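Local coordinates for polysaccharide deacetylase (Streptococcus pyogenes, PDB 6DQ3), which removes N-acetyl groups from the cell wall linkage unit of streptococcal rhamnopolysaccharides, as a zinc metalloenzyme of carbohydrate esterase family 4, at residues I11-A16 against V194-G199; V71-F76 against Y190-T195; L52-V57 against G127-D132; I170-G175 against T180-A185. All coordinates share one frame; numbering follows the deposited sequence.

Contact 1 (I11-A16 against V194-G199). With ACT (acetate ion), chain C.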
loop_
_atom_site.group_PDB
_atom_site.type_symbol
_atom_site.label_atom_id
_atom_site.label_comp_id
_atom_site.label_asym_id
_atom_site.label_seq_id
_atom_site.Cartn_x
_atom_site.Cartn_y
_atom_site.Cartn_z
ATOM N N ILE A 11 -7.116 -5.071 -3.462
ATOM C CA ILE A 11 -5.976 -4.338 -2.927
ATOM C C ILE A 11 -6.547 -3.108 -2.235
ATOM O O ILE A 11 -6.915 -2.131 -2.892
ATOM C CB ILE A 11 -4.978 -3.942 -4.018
ATOM C CG1 ILE A 11 -4.474 -5.166 -4.784
ATOM C CG2 ILE A 11 -3.804 -3.183 -3.406
ATOM C CD1 ILE A 11 -3.669 -4.791 -6.011
ATOM N N LEU A 12 -6.633 -3.153 -0.908
ATOM C CA LEU A 12 -7.234 -2.063 -0.160
ATOM C C LEU A 12 -6.237 -0.925 -0.002
ATOM O O LEU A 12 -5.059 -1.145 0.295
ATOM C CB LEU A 12 -7.703 -2.549 1.210
ATOM C CG LEU A 12 -8.670 -3.737 1.196
ATOM C CD1 LEU A 12 -9.174 -4.014 2.615
ATOM C CD2 LEU A 12 -9.825 -3.515 0.240
ATOM N N MET A 13 -6.719 0.294 -0.212
ATOM C CA MET A 13 -5.898 1.492 -0.094
ATOM C C MET A 13 -6.365 2.287 1.118
ATOM O O MET A 13 -7.419 2.930 1.079
ATOM C CB MET A 13 -5.966 2.347 -1.357
ATOM C CG MET A 13 -5.219 3.671 -1.217
ATOM S SD MET A 13 -5.197 4.664 -2.719
ATOM C CE MET A 13 -6.944 4.834 -3.049
ATOM N N TYR A 14 -5.566 2.240 2.179
ATOM C CA TYR A 14 -5.728 3.047 3.379
ATOM C C TYR A 14 -4.766 4.231 3.338
ATOM O O TYR A 14 -3.740 4.203 2.660
ATOM C CB TYR A 14 -5.431 2.226 4.643
ATOM C CG TYR A 14 -6.445 1.172 5.010
ATOM C CD1 TYR A 14 -6.326 -0.122 4.533
ATOM C CD2 TYR A 14 -7.505 1.464 5.855
ATOM C CE1 TYR A 14 -7.246 -1.094 4.868
ATOM C CE2 TYR A 14 -8.428 0.502 6.200
ATOM C CZ TYR A 14 -8.296 -0.776 5.702
ATOM O OH TYR A 14 -9.214 -1.737 6.044
ATOM N N HIS A 15 -5.096 5.273 4.101
ATOM C CA HIS A 15 -4.168 6.372 4.330
ATOM C C HIS A 15 -4.118 6.617 5.832
ATOM O O HIS A 15 -3.436 5.882 6.559
ATOM C CB HIS A 15 -4.578 7.610 3.536
ATOM C CG HIS A 15 -4.115 7.575 2.110
ATOM N ND1 HIS A 15 -4.741 6.818 1.144
ATOM C CD2 HIS A 15 -3.070 8.180 1.497
ATOM C CE1 HIS A 15 -4.113 6.971 -0.010
ATOM N NE2 HIS A 15 -3.098 7.796 0.175
ATOM N N ALA A 16 -4.876 7.594 6.313
ATOM C CA ALA A 16 -4.836 7.949 7.729
ATOM C C ALA A 16 -5.747 7.058 8.562
ATOM O O ALA A 16 -6.899 6.812 8.198
ATOM C CB ALA A 16 -5.245 9.406 7.920
ATOM N N VAL A 194 0.817 0.140 -8.143
ATOM C CA VAL A 194 -0.568 0.354 -7.745
ATOM C C VAL A 194 -0.959 1.798 -8.017
ATOM O O VAL A 194 -0.165 2.724 -7.817
ATOM C CB VAL A 194 -0.819 -0.009 -6.263
ATOM C CG1 VAL A 194 -0.643 -1.509 -6.068
ATOM C CG2 VAL A 194 0.082 0.773 -5.333
ATOM N N THR A 195 -2.197 1.978 -8.458
ATOM C CA THR A 195 -2.766 3.253 -8.844
ATOM C C THR A 195 -3.837 3.643 -7.826
ATOM O O THR A 195 -3.996 2.997 -6.783
ATOM C CB THR A 195 -3.360 3.144 -10.246
ATOM O OG1 THR A 195 -4.571 2.382 -10.168
ATOM C CG2 THR A 195 -2.384 2.451 -11.200
ATOM N N THR A 196 -4.602 4.687 -8.147
ATOM C CA THR A 196 -5.818 5.001 -7.407
ATOM C C THR A 196 -7.081 4.735 -8.228
ATOM O O THR A 196 -8.163 5.204 -7.858
ATOM C CB THR A 196 -5.804 6.453 -6.905
ATOM O OG1 THR A 196 -5.697 7.370 -8.001
ATOM C CG2 THR A 196 -4.636 6.677 -5.936
ATOM N N ASN A 197 -6.964 4.002 -9.341
ATOM C CA ASN A 197 -8.132 3.592 -10.115
ATOM C C ASN A 197 -8.963 2.607 -9.295
ATOM O O ASN A 197 -8.453 1.567 -8.868
ATOM C CB ASN A 197 -7.711 2.945 -11.436
ATOM C CG ASN A 197 -6.879 3.869 -12.316
ATOM O OD1 ASN A 197 -7.002 5.091 -12.257
ATOM N ND2 ASN A 197 -6.030 3.276 -13.148
ATOM N N GLU A 198 -10.247 2.910 -9.103
ATOM C CA GLU A 198 -11.084 2.124 -8.198
ATOM C C GLU A 198 -11.481 0.778 -8.799
ATOM O O GLU A 198 -11.932 0.701 -9.948
ATOM C CB GLU A 198 -12.337 2.923 -7.830
ATOM C CG GLU A 198 -13.309 2.231 -6.880
ATOM C CD GLU A 198 -12.755 2.048 -5.474
ATOM O OE1 GLU A 198 -11.843 2.803 -5.074
ATOM O OE2 GLU A 198 -13.238 1.141 -4.768
ATOM N N GLY A 199 -11.324 -0.271 -8.011
ATOM C CA GLY A 199 -11.807 -1.591 -8.375
ATOM C C GLY A 199 -10.920 -2.681 -7.810
ATOM O O GLY A 199 -9.837 -2.435 -7.281
HETATM C C ACT C . -1.006 8.589 -2.803
HETATM O O ACT C . -1.074 8.401 -1.572
HETATM O OXT ACT C . -0.254 9.395 -3.384
HETATM C CH3 ACT C . -1.875 7.775 -3.621
HETATM O O HOH W 1 -7.932 -3.774 -5.908
#

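Contact 2 (V71-F76 against Y190-T195)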
loop_
_atom_site.group_PDB
_atom_site.type_symbol
_atom_site.label_atom_id
_atom_site.label_comp_id
_atom_site.label_asym_id
_atom_site.label_seq_id
_atom_site.Cartn_x
_atom_site.Cartn_y
_atom_site.Cartn_z
ATOM N N VAL A 71 -8.290 -13.761 -0.387
ATOM C CA VAL A 71 -7.006 -13.096 -0.222
ATOM C C VAL A 71 -7.221 -11.593 -0.325
ATOM O O VAL A 71 -8.172 -11.112 -0.945
ATOM C CB VAL A 71 -5.957 -13.545 -1.267
ATOM C CG1 VAL A 71 -5.802 -15.054 -1.265
ATOM C CG2 VAL A 71 -6.331 -13.025 -2.650
ATOM N N VAL A 72 -6.301 -10.847 0.280
ATOM C CA VAL A 72 -6.351 -9.393 0.246
ATOM C C VAL A 72 -4.938 -8.860 0.416
ATOM O O VAL A 72 -4.113 -9.447 1.120
ATOM C CB VAL A 72 -7.291 -8.827 1.337
ATOM C CG1 VAL A 72 -6.820 -9.257 2.720
ATOM C CG2 VAL A 72 -7.358 -7.317 1.222
ATOM N N TRP A 73 -4.661 -7.738 -0.246
ATOM C CA TRP A 73 -3.411 -7.006 -0.085
ATOM C C TRP A 73 -3.749 -5.676 0.578
ATOM O O TRP A 73 -4.357 -4.802 -0.048
ATOM C CB TRP A 73 -2.718 -6.798 -1.429
ATOM C CG TRP A 73 -1.352 -6.190 -1.318
ATOM C CD1 TRP A 73 -0.586 -6.071 -0.187
ATOM C CD2 TRP A 73 -0.594 -5.600 -2.378
ATOM N NE1 TRP A 73 0.605 -5.455 -0.487
ATOM C CE2 TRP A 73 0.624 -5.155 -1.824
ATOM C CE3 TRP A 73 -0.824 -5.408 -3.744
ATOM C CZ2 TRP A 73 1.605 -4.529 -2.591
ATOM C CZ3 TRP A 73 0.151 -4.789 -4.499
ATOM C CH2 TRP A 73 1.349 -4.359 -3.921
ATOM N N LEU A 74 -3.370 -5.535 1.846
ATOM C CA LEU A 74 -3.593 -4.305 2.593
ATOM C C LEU A 74 -2.438 -3.352 2.321
ATOM O O LEU A 74 -1.283 -3.674 2.632
ATOM C CB LEU A 74 -3.693 -4.581 4.093
ATOM C CG LEU A 74 -4.690 -5.610 4.618
ATOM C CD1 LEU A 74 -4.593 -5.667 6.145
ATOM C CD2 LEU A 74 -6.084 -5.280 4.163
ATOM N N THR A 75 -2.741 -2.183 1.751
ATOM C CA THR A 75 -1.720 -1.193 1.436
ATOM C C THR A 75 -2.031 0.146 2.091
ATOM O O THR A 75 -3.193 0.558 2.179
ATOM C CB THR A 75 -1.560 -0.987 -0.085
ATOM O OG1 THR A 75 -2.702 -0.308 -0.628
ATOM C CG2 THR A 75 -1.380 -2.324 -0.795
ATOM N N PHE A 76 -0.971 0.822 2.532
ATOM C CA PHE A 76 -1.036 2.134 3.166
ATOM C C PHE A 76 -0.025 3.036 2.475
ATOM O O PHE A 76 1.152 2.679 2.379
ATOM C CB PHE A 76 -0.692 2.063 4.663
ATOM C CG PHE A 76 -1.723 1.368 5.510
ATOM C CD1 PHE A 76 -1.929 0.006 5.401
ATOM C CD2 PHE A 76 -2.464 2.081 6.441
ATOM C CE1 PHE A 76 -2.870 -0.630 6.189
ATOM C CE2 PHE A 76 -3.404 1.449 7.228
ATOM C CZ PHE A 76 -3.608 0.096 7.101
ATOM N N TYR A 190 10.983 -2.920 -10.971
ATOM C CA TYR A 190 9.740 -3.050 -10.229
ATOM C C TYR A 190 8.886 -4.155 -10.836
ATOM O O TYR A 190 8.816 -4.303 -12.056
ATOM C CB TYR A 190 8.964 -1.740 -10.246
ATOM C CG TYR A 190 9.518 -0.696 -9.320
ATOM C CD1 TYR A 190 9.267 -0.754 -7.957
ATOM C CD2 TYR A 190 10.282 0.349 -9.803
ATOM C CE1 TYR A 190 9.767 0.202 -7.103
ATOM C CE2 TYR A 190 10.787 1.303 -8.966
ATOM C CZ TYR A 190 10.525 1.229 -7.610
ATOM O OH TYR A 190 11.026 2.183 -6.762
ATOM N N LYS A 191 8.223 -4.924 -9.979
ATOM C CA LYS A 191 7.364 -6.015 -10.422
ATOM C C LYS A 191 5.887 -5.676 -10.330
ATOM O O LYS A 191 5.084 -6.218 -11.103
ATOM C CB LYS A 191 7.638 -7.270 -9.587
ATOM C CG LYS A 191 9.080 -7.764 -9.649
ATOM C CD LYS A 191 9.471 -8.129 -11.074
ATOM C CE LYS A 191 10.926 -8.580 -11.178
ATOM N NZ LYS A 191 11.289 -8.933 -12.583
ATOM N N LEU A 192 5.524 -4.788 -9.403
ATOM C CA LEU A 192 4.147 -4.396 -9.159
ATOM C C LEU A 192 4.052 -2.883 -9.048
ATOM O O LEU A 192 4.965 -2.220 -8.547
ATOM C CB LEU A 192 3.602 -5.008 -7.861
ATOM C CG LEU A 192 3.504 -6.528 -7.784
ATOM C CD1 LEU A 192 3.131 -6.943 -6.359
ATOM C CD2 LEU A 192 2.504 -7.067 -8.785
ATOM N N GLY A 193 2.926 -2.345 -9.506
ATOM C CA GLY A 193 2.628 -0.936 -9.362
ATOM C C GLY A 193 1.154 -0.753 -9.071
ATOM O O GLY A 193 0.318 -1.434 -9.670
ATOM N N VAL A 194 0.817 0.140 -8.143
ATOM C CA VAL A 194 -0.568 0.354 -7.745
ATOM C C VAL A 194 -0.959 1.798 -8.017
ATOM O O VAL A 194 -0.165 2.724 -7.817
ATOM C CB VAL A 194 -0.819 -0.009 -6.263
ATOM C CG1 VAL A 194 -0.643 -1.509 -6.068
ATOM C CG2 VAL A 194 0.082 0.773 -5.333
ATOM N N THR A 195 -2.197 1.978 -8.458
ATOM C CA THR A 195 -2.766 3.253 -8.844
ATOM C C THR A 195 -3.837 3.643 -7.826
ATOM O O THR A 195 -3.996 2.997 -6.783
ATOM C CB THR A 195 -3.360 3.144 -10.246
ATOM O OG1 THR A 195 -4.571 2.382 -10.168
ATOM C CG2 THR A 195 -2.384 2.451 -11.200
#

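Contact 3 (L52-V57 against G127-D132)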
loop_
_atom_site.group_PDB
_atom_site.type_symbol
_atom_site.label_atom_id
_atom_site.label_comp_id
_atom_site.label_asym_id
_atom_site.label_seq_id
_atom_site.Cartn_x
_atom_site.Cartn_y
_atom_site.Cartn_z
ATOM N N LEU A 52 -1.884 -10.863 2.144
ATOM C CA LEU A 52 -0.767 -11.085 1.242
ATOM C C LEU A 52 0.357 -10.076 1.440
ATOM O O LEU A 52 0.131 -8.922 1.810
ATOM C CB LEU A 52 -1.246 -11.008 -0.209
ATOM C CG LEU A 52 -2.427 -11.892 -0.601
ATOM C CD1 LEU A 52 -3.067 -11.352 -1.874
ATOM C CD2 LEU A 52 -1.967 -13.325 -0.775
ATOM N N SER A 53 1.591 -10.535 1.171
ATOM C CA SER A 53 2.749 -9.677 0.977
ATOM C C SER A 53 2.870 -9.288 -0.493
ATOM O O SER A 53 2.269 -9.928 -1.365
ATOM C CB SER A 53 4.017 -10.401 1.410
ATOM O OG SER A 53 4.354 -11.399 0.460
ATOM N N PRO A 54 3.658 -8.252 -0.810
ATOM C CA PRO A 54 3.870 -7.914 -2.233
ATOM C C PRO A 54 4.370 -9.092 -3.062
ATOM O O PRO A 54 3.887 -9.314 -4.179
ATOM C CB PRO A 54 4.903 -6.776 -2.175
ATOM C CG PRO A 54 4.724 -6.160 -0.805
ATOM C CD PRO A 54 4.349 -7.315 0.100
ATOM N N GLU A 55 5.333 -9.849 -2.535
ATOM C CA GLU A 55 5.866 -11.001 -3.253
ATOM C C GLU A 55 4.767 -12.003 -3.594
ATOM O O GLU A 55 4.780 -12.608 -4.674
ATOM C CB GLU A 55 6.960 -11.660 -2.412
ATOM C CG GLU A 55 8.284 -10.891 -2.328
ATOM C CD GLU A 55 8.284 -9.724 -1.343
ATOM O OE1 GLU A 55 7.367 -9.616 -0.501
ATOM O OE2 GLU A 55 9.226 -8.907 -1.410
ATOM N N GLU A 56 3.807 -12.193 -2.687
ATOM C CA GLU A 56 2.738 -13.155 -2.927
ATOM C C GLU A 56 1.761 -12.639 -3.975
ATOM O O GLU A 56 1.262 -13.415 -4.801
ATOM C CB GLU A 56 2.027 -13.462 -1.612
ATOM C CG GLU A 56 2.873 -14.296 -0.656
ATOM C CD GLU A 56 2.226 -14.467 0.710
ATOM O OE1 GLU A 56 1.640 -13.489 1.219
ATOM O OE2 GLU A 56 2.311 -15.577 1.271
ATOM N N VAL A 57 1.485 -11.336 -3.968
ATOM C CA VAL A 57 0.633 -10.758 -5.004
ATOM C C VAL A 57 1.249 -10.987 -6.379
ATOM O O VAL A 57 0.565 -11.398 -7.327
ATOM C CB VAL A 57 0.402 -9.261 -4.734
ATOM C CG1 VAL A 57 -0.308 -8.619 -5.909
ATOM C CG2 VAL A 57 -0.384 -9.071 -3.441
ATOM N N GLY A 127 5.395 -8.994 10.081
ATOM C CA GLY A 127 4.455 -9.110 8.986
ATOM C C GLY A 127 4.366 -7.931 8.039
ATOM O O GLY A 127 3.695 -8.049 7.005
ATOM N N MET A 128 5.002 -6.807 8.344
ATOM C CA MET A 128 4.833 -5.615 7.528
ATOM C C MET A 128 5.886 -5.540 6.423
ATOM O O MET A 128 7.026 -5.980 6.588
ATOM C CB MET A 128 4.903 -4.355 8.390
ATOM C CG MET A 128 3.938 -4.342 9.562
ATOM S SD MET A 128 2.229 -4.652 9.075
ATOM C CE MET A 128 1.858 -6.117 10.038
ATOM N N SER A 129 5.489 -4.962 5.291
ATOM C CA SER A 129 6.366 -4.756 4.148
ATOM C C SER A 129 6.391 -3.276 3.790
ATOM O O SER A 129 5.391 -2.566 3.932
ATOM C CB SER A 129 5.905 -5.590 2.944
ATOM O OG SER A 129 6.781 -5.448 1.842
ATOM N N PHE A 130 7.541 -2.808 3.321
ATOM C CA PHE A 130 7.726 -1.394 3.027
ATOM C C PHE A 130 8.244 -1.225 1.606
ATOM O O PHE A 130 9.372 -1.617 1.288
ATOM C CB PHE A 130 8.639 -0.772 4.072
ATOM C CG PHE A 130 8.065 -0.889 5.445
ATOM C CD1 PHE A 130 7.123 0.022 5.880
ATOM C CD2 PHE A 130 8.396 -1.953 6.265
ATOM C CE1 PHE A 130 6.553 -0.096 7.124
ATOM C CE2 PHE A 130 7.829 -2.078 7.515
ATOM C CZ PHE A 130 6.903 -1.149 7.943
ATOM N N GLN A 131 7.399 -0.655 0.763
ATOM C CA GLN A 131 7.642 -0.533 -0.658
ATOM C C GLN A 131 7.786 0.947 -1.018
ATOM O O GLN A 131 7.903 1.817 -0.145
ATOM C CB GLN A 131 6.523 -1.245 -1.427
ATOM C CG GLN A 131 6.372 -2.735 -1.070
ATOM C CD GLN A 131 7.593 -3.571 -1.426
ATOM O OE1 GLN A 131 8.113 -3.486 -2.534
ATOM N NE2 GLN A 131 8.061 -4.377 -0.477
ATOM N N ASP A 132 7.792 1.233 -2.318
ATOM C CA ASP A 132 8.249 2.526 -2.804
ATOM C C ASP A 132 7.110 3.510 -3.021
ATOM O O ASP A 132 6.045 3.151 -3.529
ATOM C CB ASP A 132 9.021 2.341 -4.111
ATOM C CG ASP A 132 9.723 3.599 -4.549
ATOM O OD1 ASP A 132 9.067 4.464 -5.164
ATOM O OD2 ASP A 132 10.923 3.723 -4.251
HETATM O O HOH W 2 10.158 -6.498 -1.093
HETATM O O HOH W 3 7.894 -7.874 1.603
#

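Contact 4 (I170-G175 against T180-A185). With ACT (acetate ion), chain C.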
loop_
_atom_site.group_PDB
_atom_site.type_symbol
_atom_site.label_atom_id
_atom_site.label_comp_id
_atom_site.label_asym_id
_atom_site.label_seq_id
_atom_site.Cartn_x
_atom_site.Cartn_y
_atom_site.Cartn_z
ATOM N N ILE A 170 5.705 -0.296 -6.274
ATOM C CA ILE A 170 5.636 1.156 -6.178
ATOM C C ILE A 170 4.172 1.575 -6.200
ATOM O O ILE A 170 3.332 0.945 -6.854
ATOM C CB ILE A 170 6.428 1.848 -7.318
ATOM C CG1 ILE A 170 6.357 3.373 -7.188
ATOM C CG2 ILE A 170 5.903 1.389 -8.678
ATOM C CD1 ILE A 170 7.247 4.116 -8.164
ATOM N N ALA A 171 3.865 2.625 -5.441
ATOM C CA ALA A 171 2.593 3.336 -5.537
ATOM C C ALA A 171 2.886 4.722 -6.100
ATOM O O ALA A 171 3.701 5.456 -5.536
ATOM C CB ALA A 171 1.904 3.444 -4.173
ATOM N N TYR A 172 2.243 5.077 -7.210
ATOM C CA TYR A 172 2.503 6.377 -7.833
ATOM C C TYR A 172 1.838 7.484 -7.022
ATOM O O TYR A 172 0.665 7.350 -6.650
ATOM C CB TYR A 172 1.995 6.393 -9.276
ATOM C CG TYR A 172 2.494 5.197 -10.045
ATOM C CD1 TYR A 172 3.851 5.023 -10.275
ATOM C CD2 TYR A 172 1.620 4.223 -10.499
ATOM C CE1 TYR A 172 4.318 3.925 -10.936
ATOM C CE2 TYR A 172 2.080 3.122 -11.176
ATOM C CZ TYR A 172 3.431 2.975 -11.389
ATOM O OH TYR A 172 3.904 1.877 -12.059
ATOM N N PRO A 173 2.548 8.573 -6.714
ATOM C CA PRO A 173 1.927 9.653 -5.935
ATOM C C PRO A 173 0.667 10.174 -6.607
ATOM O O PRO A 173 0.664 10.520 -7.793
ATOM C CB PRO A 173 3.028 10.718 -5.859
ATOM C CG PRO A 173 4.296 9.911 -5.906
ATOM C CD PRO A 173 4.000 8.780 -6.874
ATOM N N SER A 174 -0.412 10.214 -5.830
ATOM C CA SER A 174 -1.724 10.679 -6.274
ATOM C C SER A 174 -2.280 9.845 -7.422
ATOM O O SER A 174 -3.239 10.255 -8.087
ATOM C CB SER A 174 -1.661 12.161 -6.660
ATOM O OG SER A 174 -1.288 12.941 -5.535
ATOM N N GLY A 175 -1.718 8.659 -7.641
ATOM C CA GLY A 175 -2.189 7.789 -8.692
ATOM C C GLY A 175 -1.882 8.264 -10.092
ATOM O O GLY A 175 -2.478 7.763 -11.046
ATOM N N THR A 180 5.507 6.788 -19.926
ATOM C CA THR A 180 6.906 6.874 -19.516
ATOM C C THR A 180 7.110 6.338 -18.101
ATOM O O THR A 180 8.066 5.596 -17.842
ATOM C CB THR A 180 7.382 8.327 -19.625
ATOM O OG1 THR A 180 7.498 8.692 -21.009
ATOM C CG2 THR A 180 8.718 8.515 -18.933
ATOM N N THR A 181 6.232 6.713 -17.166
ATOM C CA THR A 181 6.338 6.193 -15.803
ATOM C C THR A 181 6.420 4.669 -15.807
ATOM O O THR A 181 7.278 4.073 -15.145
ATOM C CB THR A 181 5.140 6.642 -14.959
ATOM O OG1 THR A 181 4.926 8.050 -15.105
ATOM C CG2 THR A 181 5.356 6.309 -13.478
ATOM N N LEU A 182 5.519 4.017 -16.545
ATOM C CA LEU A 182 5.439 2.562 -16.501
ATOM C C LEU A 182 6.624 1.916 -17.203
ATOM O O LEU A 182 7.116 0.870 -16.765
ATOM C CB LEU A 182 4.129 2.100 -17.127
ATOM C CG LEU A 182 2.879 2.728 -16.514
ATOM C CD1 LEU A 182 1.656 2.318 -17.330
ATOM C CD2 LEU A 182 2.724 2.347 -15.050
ATOM N N GLN A 183 7.093 2.515 -18.301
ATOM C CA GLN A 183 8.281 1.991 -18.962
ATOM C C GLN A 183 9.487 2.073 -18.035
ATOM O O GLN A 183 10.269 1.123 -17.933
ATOM C CB GLN A 183 8.536 2.753 -20.269
ATOM C CG GLN A 183 7.423 2.604 -21.316
ATOM C CD GLN A 183 7.431 3.704 -22.372
ATOM O OE1 GLN A 183 8.281 4.592 -22.359
ATOM N NE2 GLN A 183 6.477 3.644 -23.291
ATOM N N ILE A 184 9.634 3.191 -17.321
ATOM C CA ILE A 184 10.773 3.360 -16.426
ATOM C C ILE A 184 10.677 2.391 -15.251
ATOM O O ILE A 184 11.658 1.729 -14.892
ATOM C CB ILE A 184 10.859 4.821 -15.945
ATOM C CG1 ILE A 184 11.254 5.742 -17.103
ATOM C CG2 ILE A 184 11.850 4.941 -14.797
ATOM C CD1 ILE A 184 11.153 7.226 -16.783
ATOM N N ALA A 185 9.500 2.302 -14.629
ATOM C CA ALA A 185 9.332 1.390 -13.503
ATOM C C ALA A 185 9.746 -0.025 -13.887
ATOM O O ALA A 185 10.404 -0.722 -13.107
ATOM C CB ALA A 185 7.884 1.416 -13.015
HETATM C C ACT C . -1.006 8.589 -2.803
HETATM O O ACT C . -1.074 8.401 -1.572
HETATM O OXT ACT C . -0.254 9.395 -3.384
HETATM C CH3 ACT C . -1.875 7.775 -3.621
#

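Contact 1 (I11-A16 against V194-G199)
Met-13 SD lies 3.8 Å from Thr-196 CG2, the closest approach between strand residues 11-14 and the chain where it turns its corner at Thr-196. The methionine runs straight out from its strand, with CG anti to the backbone N (chi1 175°), and bends only at chi3, which keeps the terminal CE beside the same threonine methyl. The two side chains cross obliquely rather than lying alongside one another. Thr-196 CG2 is shared with the acetate, whose CH3 is also 3.8 Å away. From the loop that follows the strand, His-15 NE2 donates to the acetate O at 2.7 Å in a nearly straight bond (167°), with the oxygen at the ring edge, near its plane. Met-13 SD meets the same imidazole edge-on, in plane.

Packing is looser toward Ile-11, where the only direct touch is Ile-11 CG2 against Val-194 CG1 at 4.5 Å. Beyond it a water bridges the backbones, accepting from Ile-11 N at 2.9 Å and donating to Gly-199 O at 2.7 Å. Strand 210-214 pairs with both strands, and its Arg-212 touches Ile-11, Met-13 and Val-194. His-15 also packs on Asp-78, a zinc ligand, so the tight end belongs to the metal site that the family 4 esterases carry at the C-terminal mouth of a distorted (beta/alpha) barrel.

Contact 2 (V71-F76 against Y190-T195)
In the interior of the distorted (beta/alpha) barrel, Trp-73 of strand 71-77 reaches across to Leu-192 and Val-194 of strand 192-198, two strands that are not paired with each other. A chi1 of -173° sets the indole opposite the backbone N, so that it extends inward and presents the far end of its six-membered ring. Val-194 CG1 comes to 3.7 Å from Trp-73 CZ3, while Leu-192 CD1 stands 4.0 Å from Trp-73 CH2, and each methyl also touches the other's ring carbon. Both approach the ring obliquely. The tryptophan and leucine side chains slide past each other in opposite directions, whereas the valine crosses the indole. Leu-192 and Val-194, two positions apart on the strand, both point toward the tryptophan.

A third methyl, Thr-75 CG2 from the same strand as the tryptophan, sits 3.5 Å above the centre of one indole face. The polar end of the ring is used elsewhere, Trp-73 NE1 bonding to Thr-99 OG1, and Thr-75 OG1 is bonded to Leu-12 O and Arg-212 NH1. The meeting of the two strands is therefore purely apolar and owes its cohesion to dispersion and exclusion of water, while the bond to Thr-99 probably helps set the rotation of the indole.

Contact 3 (L52-V57 against G127-D132)
Pro-54, first residue of helix 54-63, stands against strand 128-132 at Ser-129 and Gln-131, two positions whose side chains the extended backbone turns toward the helix. The proline ring does the touching. Its CG is 3.4 Å from Ser-129 OG and 3.8 Å from Gln-131 NE2, with the glutamine chain, bent at chi2 (-63°), passing slantwise by the ring carbon CG. That bend also brings Gln-131 NE2 to Ser-129 OG, to which it donates at 2.9 Å, the oxygen tilted slightly from the amide plane. The other end of the amide is held too, since Gln-131 OE1 bonds to the backbone N atoms of Ile-168 and Ala-169.

Direct contact is thus van der Waals, and polar coupling comes through water. One water donates to Glu-55 OE2 and accepts from Gln-131 NE2; a second donates to Glu-55 OE1 at 2.8 Å and bonds Ser-129 OG at 2.7 Å. Each carboxylate oxygen thereby has its own bridge to the strand.

Ser-53 caps the helix, its OG accepting from Glu-56 N at 3.3 Å while Ser-53 N donates to Glu-56 OE1 at 3.0 Å. The arrangement is a classical capping box, here starting a helix packed at the N-terminal end of the barrel strands, away from the metal site.

Contact 4 (I170-G175 against T180-A185)
Tyr-172 carries its ring anti to its own carbonyl carbon (chi1 -50°), while Thr-181 swings CG2 anti to its backbone N and so leaves OG1 beside that N; between them these torsions bring the phenol and the threonine methyl together. The pair joins the first two elements of a beta-alpha-beta unit, strand 169-171 and helix 179-187, whose last element is strand 192-198. Thr-181 CG2 comes to 3.6 Å from Tyr-172 CE1, oblique to the ring, and the two side chains slide past each other in opposite directions. Leu-182, one residue further on, crosses the tyrosine at about a right angle. Its CD2 packs tightly at 3.2 Å from Tyr-172 OH and 3.8 Å from Tyr-172 CZ, and a turn later Ala-185 CB lines the hydroxyl more loosely at 4.1 Å.

The hydroxyl is buried among these methyls, but it is not left without a partner, since it bonds to Leu-208 O. Thr-181 OG1 likewise turns away from the ring, toward Gln-148 OE1 and Asn-178 OD1.

On both sides of the tyrosine in sequence the chain borders the metal site: before it Ala-171 O bonds to ND1 of the zinc ligand His-133, probably helping to orient it, and after it Pro-173 packs on His-137, another ligand. Gly-175 N bonds back to Tyr-172 O at 2.9 Å, closing a type II beta turn with Pro-173 and Ser-174 at its corners. On that turn the Ser-174 N-H points straight at the bound acetate, reaching its OXT at 2.6 Å with an angle of 177°.

Overall arrangement
Contacts 1 and 2 share Val-194 and Thr-195, and their centres are 8 Å apart; strands 8-14 and 71-77 are neighbours, with Tyr-14 N 2.9 Å from Thr-75 O. Contact 3, centred about 7 Å from contact 2, continues the packing toward the N-terminal end of the barrel, Leu-192 CD1 touching Pro-54 O. Contact 4 is joined to strand 192-198 by strand pairing, Val-194 N to Ile-170 O at 2.9 Å, and meets contact 3 through Asp-132 O and Ala-171 N. Contacts 1 and 4, whose centres lie about 14 Å apart, each bond one acetate oxygen, near the zinc ligands Asp-78, His-133 and His-137.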